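Local coordinates for 3-oxoacyl-[acyl-carrier protein] synthase (Thermus thermophilus, PDB 1UB7) that probably catalyses the first condensation of fatty acid synthesis, condensing the acetyl group of acetyl-CoA with malonyl-ACP as a homodimeric beta-ketoacyl-ACP synthase III, at residues 114-119 / 132-137. Sequence-based numbering, arbitrary orientation.
Sequences IYALAQ and VLAVGA
Leu-117 and Ala-116 on the helix meet one small side chain of the strand, the methyl of Ala-134. Along Leu-117, CB is still 5.6 Å from Ala-134 CB, and CG, turned opposite the carbonyl carbon (chi1 -68°), closes to 5.1 Å from that methyl. There the branches part: CD2 reaches Ala-134 CB at 4.2 Å, whereas CD1 stays 6.4 Å from it. Leucine suits the place because its branched, apolar side chain can offer one methyl to the strand and also pack on Phe-173 of strand 172-180, in the second sheet. The preceding residue, Ala-116, points toward the strand, its CB 4.4 Å from Ala-134 CB. Alanine suits both places: the two methyls converge at a slant, and the CA atoms of Ala-116 and Ala-134 approach to 6.1 Å. These side-chain contacts with Ala-134 are apolar; just before this segment, Trp-113 NE1 adds a hydrogen bond to Ala-134 O. Helix 112-125, which follows the predicted nucleophile Cys-110, belongs to the buried central helical layer, between the two sheets, of the alpha-beta-alpha-beta-alpha thiolase fold: Ala-116 also packs on Ile-76 of strand 72-78. Helix 50-64 covers the other face of strand 131-138, against Leu-133 and Val-135.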
loop_
_atom_site.group_PDB
_atom_site.type_symbol
_atom_site.label_atom_id
_atom_site.label_comp_id
_atom_site.label_asym_id
_atom_site.label_seq_id
_atom_site.Cartn_x
_atom_site.Cartn_y
_atom_site.Cartn_z
ATOM N N ILE A 114 5.478 8.590 6.348
ATOM C CA ILE A 114 5.100 9.968 6.045
ATOM C C ILE A 114 4.068 9.921 4.915
ATOM O O ILE A 114 3.130 10.732 4.881
ATOM C CB ILE A 114 6.303 10.805 5.603
ATOM C CG1 ILE A 114 7.361 10.826 6.706
ATOM C CG2 ILE A 114 5.861 12.219 5.330
ATOM C CD1 ILE A 114 8.588 11.642 6.344
ATOM N N TYR A 115 4.270 8.988 3.981
ATOM C CA TYR A 115 3.336 8.775 2.879
ATOM C C TYR A 115 1.978 8.431 3.519
ATOM O O TYR A 115 0.940 8.983 3.148
ATOM C CB TYR A 115 3.811 7.602 2.018
ATOM C CG TYR A 115 4.503 8.012 0.747
ATOM C CD1 TYR A 115 5.597 8.885 0.771
ATOM C CD2 TYR A 115 4.048 7.555 -0.493
ATOM C CE1 TYR A 115 6.217 9.295 -0.411
ATOM C CE2 TYR A 115 4.663 7.960 -1.683
ATOM C CZ TYR A 115 5.748 8.828 -1.630
ATOM O OH TYR A 115 6.373 9.207 -2.789
ATOM N N ALA A 116 1.996 7.534 4.506
ATOM C CA ALA A 116 0.756 7.142 5.191
ATOM C C ALA A 116 0.091 8.312 5.929
ATOM O O ALA A 116 -1.137 8.385 6.020
ATOM C CB ALA A 116 1.029 6.007 6.175
ATOM N N LEU A 117 0.905 9.215 6.472
ATOM C CA LEU A 117 0.370 10.359 7.198
ATOM C C LEU A 117 -0.356 11.254 6.212
ATOM O O LEU A 117 -1.440 11.762 6.508
ATOM C CB LEU A 117 1.495 11.146 7.912
ATOM C CG LEU A 117 2.212 10.460 9.094
ATOM C CD1 LEU A 117 3.347 11.338 9.603
ATOM C CD2 LEU A 117 1.214 10.182 10.223
ATOM N N ALA A 118 0.243 11.437 5.036
ATOM C CA ALA A 118 -0.355 12.272 4.006
ATOM C C ALA A 118 -1.658 11.623 3.561
ATOM O O ALA A 118 -2.695 12.291 3.446
ATOM C CB ALA A 118 0.595 12.421 2.829
ATOM N N GLN A 119 -1.618 10.317 3.325
ATOM C CA GLN A 119 -2.829 9.608 2.915
ATOM C C GLN A 119 -3.912 9.675 3.995
ATOM O O GLN A 119 -5.107 9.803 3.691
ATOM C CB GLN A 119 -2.516 8.146 2.589
ATOM C CG GLN A 119 -2.363 7.869 1.102
ATOM C CD GLN A 119 -3.669 8.034 0.305
ATOM O OE1 GLN A 119 -3.634 8.056 -0.919
ATOM N NE2 GLN A 119 -4.816 8.134 0.997
ATOM N N VAL A 132 -7.635 8.013 11.471
ATOM C CA VAL A 132 -6.901 6.957 10.807
ATOM C C VAL A 132 -5.733 6.510 11.652
ATOM O O VAL A 132 -5.009 7.343 12.180
ATOM C CB VAL A 132 -6.324 7.438 9.441
ATOM C CG1 VAL A 132 -5.546 6.308 8.776
ATOM C CG2 VAL A 132 -7.437 7.880 8.537
ATOM N N LEU A 133 -5.554 5.199 11.783
ATOM C CA LEU A 133 -4.427 4.669 12.536
ATOM C C LEU A 133 -3.329 4.425 11.514
ATOM O O LEU A 133 -3.447 3.529 10.691
ATOM C CB LEU A 133 -4.784 3.346 13.240
ATOM C CG LEU A 133 -3.641 2.635 14.003
ATOM C CD1 LEU A 133 -3.142 3.498 15.169
ATOM C CD2 LEU A 133 -4.129 1.302 14.533
ATOM N N ALA A 134 -2.275 5.234 11.561
ATOM C CA ALA A 134 -1.160 5.110 10.629
ATOM C C ALA A 134 0.035 4.432 11.318
ATOM O O ALA A 134 0.647 4.991 12.228
ATOM C CB ALA A 134 -0.772 6.500 10.108
ATOM N N VAL A 135 0.372 3.227 10.877
ATOM C CA VAL A 135 1.460 2.483 11.500
ATOM C C VAL A 135 2.697 2.350 10.613
ATOM O O VAL A 135 2.585 2.114 9.414
ATOM C CB VAL A 135 0.988 1.060 11.877
ATOM C CG1 VAL A 135 2.149 0.241 12.417
ATOM C CG2 VAL A 135 -0.152 1.133 12.875
ATOM N N GLY A 136 3.871 2.530 11.215
ATOM C CA GLY A 136 5.131 2.366 10.507
ATOM C C GLY A 136 5.768 1.174 11.199
ATOM O O GLY A 136 6.145 1.284 12.360
ATOM N N ALA A 137 5.864 0.030 10.521
ATOM C CA ALA A 137 6.436 -1.171 11.138
ATOM C C ALA A 137 7.270 -2.024 10.186
ATOM O O ALA A 137 6.814 -2.392 9.097
ATOM C CB ALA A 137 5.317 -2.024 11.750
#